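Local coordinates for protein Udp-n-acetylglucosamine pyrophosphorylase (Trypanosoma brucei, PDB 4BQH) that probably catalyses the transfer of a uridylyl group from UTP to N-acetyl-alpha-D-glucosamine 1-phosphate, giving UDP-N-acetyl-alpha-D-glucosamine and diphosphate, at residues R126-C138 with V437-A449. Residues are numbered along the deposited sequence; the frame is centred on the assembly and turned at random. Where two conformers were deposited one is given.
Sequences RLGFDKPKGFFTC and VKNADGAASDTPA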
loop_
_atom_site.group_PDB
_atom_site.type_symbol
_atom_site.label_atom_id
_atom_site.label_comp_id
_atom_site.label_asym_id
_atom_site.label_seq_id
_atom_site.Cartn_x
_atom_site.Cartn_y
_atom_site.Cartn_z
ATOM N N ARG A 126 11.111 14.311 -2.081
ATOM C CA ARG A 126 11.709 14.412 -0.743
ATOM C C ARG A 126 13.026 13.653 -0.644
ATOM O O ARG A 126 13.894 14.020 0.150
ATOM C CB ARG A 126 10.753 13.910 0.333
ATOM C CG ARG A 126 9.479 14.718 0.489
ATOM C CD ARG A 126 8.646 14.163 1.634
ATOM N NE ARG A 126 9.386 14.209 2.892
ATOM C CZ ARG A 126 9.495 15.298 3.655
ATOM N NH1 ARG A 126 8.905 16.436 3.291
ATOM N NH2 ARG A 126 10.191 15.255 4.782
ATOM N N LEU A 127 13.160 12.596 -1.447
ATOM C CA LEU A 127 14.387 11.810 -1.521
ATOM C C LEU A 127 15.410 12.454 -2.458
ATOM O O LEU A 127 16.480 11.887 -2.682
ATOM C CB LEU A 127 14.087 10.387 -2.005
ATOM C CG LEU A 127 13.016 9.596 -1.266
ATOM C CD1 LEU A 127 12.711 8.294 -1.999
ATOM C CD2 LEU A 127 13.436 9.328 0.178
ATOM N N GLY A 128 15.081 13.625 -3.004
ATOM C CA GLY A 128 15.909 14.294 -4.010
ATOM C C GLY A 128 15.797 13.701 -5.403
ATOM O O GLY A 128 16.713 13.832 -6.214
ATOM N N PHE A 129 14.670 13.048 -5.688
ATOM C CA PHE A 129 14.478 12.291 -6.926
ATOM C C PHE A 129 13.124 12.639 -7.566
ATOM O O PHE A 129 12.095 12.118 -7.122
ATOM C CB PHE A 129 14.557 10.792 -6.589
ATOM C CG PHE A 129 14.729 9.889 -7.780
ATOM C CD1 PHE A 129 15.646 10.185 -8.773
ATOM C CD2 PHE A 129 13.998 8.712 -7.880
ATOM C CE1 PHE A 129 15.808 9.344 -9.860
ATOM C CE2 PHE A 129 14.160 7.866 -8.958
ATOM C CZ PHE A 129 15.066 8.181 -9.948
ATOM N N ASP A 130 13.135 13.490 -8.592
ATOM C CA ASP A 130 11.913 13.999 -9.234
ATOM C C ASP A 130 11.292 13.053 -10.262
ATOM O O ASP A 130 10.959 13.447 -11.387
ATOM C CB ASP A 130 12.152 15.395 -9.830
ATOM C CG ASP A 130 12.154 16.497 -8.763
ATOM O OD1 ASP A 130 12.829 16.340 -7.716
ATOM O OD2 ASP A 130 11.476 17.527 -8.977
ATOM N N LYS A 131 11.145 11.801 -9.856
ATOM C CA LYS A 131 10.491 10.770 -10.648
ATOM C C LYS A 131 9.531 10.050 -9.688
ATOM O O LYS A 131 9.572 10.323 -8.499
ATOM C CB LYS A 131 11.547 9.820 -11.215
ATOM C CG LYS A 131 12.243 10.396 -12.446
ATOM C CD LYS A 131 13.570 9.714 -12.725
ATOM C CE LYS A 131 14.305 10.386 -13.880
ATOM N NZ LYS A 131 13.580 10.175 -15.172
ATOM N N PRO A 132 8.654 9.162 -10.198
ATOM C CA PRO A 132 7.780 8.451 -9.263
ATOM C C PRO A 132 8.594 7.647 -8.278
ATOM O O PRO A 132 9.672 7.142 -8.615
ATOM C CB PRO A 132 6.957 7.534 -10.187
ATOM C CG PRO A 132 6.948 8.263 -11.475
ATOM C CD PRO A 132 8.343 8.797 -11.594
ATOM N N LYS A 133 8.101 7.533 -7.055
ATOM C CA LYS A 133 8.867 6.842 -6.018
ATOM C C LYS A 133 9.224 5.400 -6.349
ATOM O O LYS A 133 10.286 4.924 -5.939
ATOM C CB LYS A 133 8.171 6.923 -4.645
ATOM C CG LYS A 133 9.042 6.335 -3.530
ATOM C CD LYS A 133 8.489 6.590 -2.145
ATOM C CE LYS A 133 8.673 8.051 -1.728
ATOM N NZ LYS A 133 8.098 8.242 -0.380
ATOM N N GLY A 134 8.363 4.706 -7.101
ATOM C CA GLY A 134 8.654 3.328 -7.494
ATOM C C GLY A 134 9.913 3.172 -8.337
ATOM O O GLY A 134 10.478 2.079 -8.423
ATOM N N PHE A 135 10.354 4.262 -8.958
ATOM C CA PHE A 135 11.593 4.243 -9.762
ATOM C C PHE A 135 12.830 4.242 -8.860
ATOM O O PHE A 135 13.949 3.908 -9.312
ATOM C CB PHE A 135 11.697 5.494 -10.676
ATOM C CG PHE A 135 10.708 5.562 -11.818
ATOM C CD1 PHE A 135 9.410 5.080 -11.712
ATOM C CD2 PHE A 135 11.067 6.212 -12.997
ATOM C CE1 PHE A 135 8.517 5.202 -12.759
ATOM C CE2 PHE A 135 10.177 6.323 -14.052
ATOM C CZ PHE A 135 8.899 5.822 -13.932
ATOM N N PHE A 136 12.657 4.638 -7.599
ATOM C CA PHE A 136 13.795 4.874 -6.691
ATOM C C PHE A 136 14.629 3.621 -6.439
ATOM O O PHE A 136 14.079 2.532 -6.187
ATOM C CB PHE A 136 13.313 5.459 -5.357
ATOM C CG PHE A 136 14.425 5.829 -4.409
ATOM C CD1 PHE A 136 15.116 7.032 -4.558
ATOM C CD2 PHE A 136 14.773 4.982 -3.355
ATOM C CE1 PHE A 136 16.155 7.369 -3.692
ATOM C CE2 PHE A 136 15.803 5.322 -2.483
ATOM C CZ PHE A 136 16.489 6.519 -2.654
ATOM N N THR A 137 15.952 3.789 -6.497
ATOM C CA THR A 137 16.910 2.703 -6.240
ATOM C C THR A 137 17.685 3.026 -4.974
ATOM O O THR A 137 18.375 4.050 -4.897
ATOM C CB THR A 137 17.867 2.516 -7.448
ATOM O OG1 THR A 137 17.084 2.176 -8.595
ATOM C CG2 THR A 137 18.877 1.410 -7.198
ATOM N N CYS A 138 17.554 2.176 -3.965
ATOM C CA CYS A 138 18.279 2.377 -2.711
ATOM C C CYS A 138 19.771 2.115 -2.871
ATOM O O CYS A 138 20.168 1.082 -3.399
ATOM C CB CYS A 138 17.744 1.448 -1.626
ATOM S SG CYS A 138 16.087 1.834 -1.058
ATOM N N VAL A 437 10.350 4.333 2.936
ATOM C CA VAL A 437 11.392 5.188 2.388
ATOM C C VAL A 437 10.738 6.513 2.003
ATOM O O VAL A 437 10.077 6.613 0.971
ATOM C CB VAL A 437 12.068 4.539 1.171
ATOM C CG1 VAL A 437 13.200 5.429 0.693
ATOM C CG2 VAL A 437 12.590 3.133 1.533
ATOM N N LYS A 438 10.914 7.514 2.867
ATOM C CA LYS A 438 10.150 8.750 2.770
ATOM C C LYS A 438 11.010 10.004 2.810
ATOM O O LYS A 438 10.658 11.003 2.191
ATOM C CB LYS A 438 9.123 8.834 3.900
ATOM C CG LYS A 438 8.059 7.742 3.912
ATOM C CD LYS A 438 7.182 7.842 5.156
ATOM C CE LYS A 438 6.339 9.113 5.166
ATOM N NZ LYS A 438 4.905 8.818 4.918
ATOM N N ASN A 439 12.116 9.963 3.546
ATOM C CA ASN A 439 12.952 11.180 3.751
ATOM C C ASN A 439 14.339 10.988 3.235
ATOM O O ASN A 439 14.877 9.896 3.337
ATOM C CB ASN A 439 13.032 11.507 5.242
ATOM C CG ASN A 439 11.677 11.745 5.856
ATOM O OD1 ASN A 439 11.379 11.246 6.939
ATOM N ND2 ASN A 439 10.849 12.519 5.180
ATOM N N ALA A 440 14.946 12.049 2.703
ATOM C CA ALA A 440 16.284 11.922 2.120
ATOM C C ALA A 440 17.289 11.454 3.165
ATOM O O ALA A 440 17.158 11.785 4.343
ATOM C CB ALA A 440 16.726 13.242 1.500
ATOM N N ASP A 441 18.286 10.677 2.734
ATOM C CA ASP A 441 19.326 10.185 3.648
ATOM C C ASP A 441 19.889 11.377 4.428
ATOM O O ASP A 441 20.050 12.462 3.884
ATOM C CB ASP A 441 20.451 9.441 2.899
ATOM C CG ASP A 441 20.162 7.940 2.707
ATOM O OD1 ASP A 441 19.557 7.305 3.594
ATOM O OD2 ASP A 441 20.565 7.392 1.662
ATOM N N GLY A 442 20.152 11.177 5.711
ATOM C CA GLY A 442 20.603 12.270 6.561
ATOM C C GLY A 442 19.499 12.842 7.423
ATOM O O GLY A 442 19.772 13.584 8.359
ATOM N N ALA A 443 18.246 12.489 7.131
ATOM C CA ALA A 443 17.121 12.914 7.967
ATOM C C ALA A 443 16.999 12.041 9.205
ATOM O O ALA A 443 17.696 11.021 9.332
ATOM C CB ALA A 443 15.815 12.911 7.168
ATOM N N ALA A 444 16.093 12.425 10.098
ATOM C CA ALA A 444 15.946 11.775 11.412
ATOM C C ALA A 444 15.273 10.399 11.420
ATOM O O ALA A 444 15.422 9.638 12.380
ATOM C CB ALA A 444 15.226 12.707 12.378
ATOM N N SER A 445 14.543 10.066 10.360
ATOM C CA SER A 445 13.789 8.823 10.335
ATOM C C SER A 445 13.304 8.528 8.923
ATOM O O SER A 445 13.329 9.408 8.062
ATOM C CB SER A 445 12.570 8.933 11.248
ATOM O OG SER A 445 11.589 9.759 10.634
ATOM N N ASP A 446 12.855 7.286 8.699
ATOM C CA ASP A 446 12.262 6.886 7.418
ATOM C C ASP A 446 13.140 7.211 6.198
ATOM O O ASP A 446 12.640 7.597 5.136
ATOM C CB ASP A 446 10.862 7.511 7.225
ATOM C CG ASP A 446 9.851 7.058 8.265
ATOM O OD1 ASP A 446 10.100 6.081 9.010
ATOM O OD2 ASP A 446 8.774 7.704 8.343
ATOM N N THR A 447 14.452 7.042 6.340
ATOM C CA THR A 447 15.370 7.257 5.225
ATOM C C THR A 447 15.651 5.922 4.495
ATOM O O THR A 447 15.385 4.847 5.052
ATOM C CB THR A 447 16.724 7.795 5.715
ATOM O OG1 THR A 447 17.393 6.758 6.432
ATOM C CG2 THR A 447 16.544 9.021 6.623
ATOM N N PRO A 448 16.190 5.993 3.262
ATOM C CA PRO A 448 16.592 4.768 2.564
ATOM C C PRO A 448 17.569 3.953 3.399
ATOM O O PRO A 448 17.417 2.756 3.498
ATOM C CB PRO A 448 17.241 5.295 1.269
ATOM C CG PRO A 448 16.558 6.602 1.038
ATOM C CD PRO A 448 16.422 7.182 2.418
ATOM N N ALA A 449 18.552 4.603 4.038
ATOM C CA ALA A 449 19.500 3.850 4.840
ATOM C C ALA A 449 18.851 3.124 6.001
ATOM O O ALA A 449 19.300 2.042 6.371
ATOM C CB ALA A 449 20.620 4.768 5.344
HETATM O O HOH W 1 13.631 14.684 3.309
HETATM O O HOH W 2 8.667 10.769 0.385
#
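Leu127, Lys133 and Phe136 pack against Val437, Asn439 and Pro448 in a mixed apolar and polar loop-to-loop contact that joins the glycine-rich nucleotidyltransferase signature loop (the RLG and PKG of GxGTRLGxxxPKG) to the loop leading into helix 448-471. In relatives sharing this Rossmann-like, GT-A-type core, the signature loop takes part in nucleotide binding, and it probably does so here.

Leu127 is central to the apolar contact, with Phe136 beside it. Both Leu127 methyls reach Val437 CG1, CD2 at 3.9 Å; CD1 also sits over the centre of the Phe136 ring, 3.7 Å above the plane, and CD2 lies against the backbone of 438-439. The far rim of the same ring meets the helix's first residue obliquely, Phe136 CZ lying 3.7 Å from Pro448 CG. Thr447 is the N-cap of this helix, its OG1 accepting from Asp450 N.

Lys133 supplies the direct polar tie. Its chain starts with CG anti to the backbone N (chi1 -174°) and kinks at chi3 (-73°), carrying NZ to 2.9 Å from Val437 O, where it meets a lone pair in the carbonyl plane. NZ also donates to a water that in turn donates to Lys438 O, so one ammonium holds two successive carbonyls, one directly and one through water; the side chain touches Asp282 as well.

At the more exposed margin, the Arg126 and Asn439 side chains run side by side in the same direction, guanidinium and amide planes 74° apart, with Lys438 O at the guanidinium edge. Nearby, a second water bridges the backbones, donating to Arg126 O at 3.2 Å and accepting from Ala440 N at 3.0 Å.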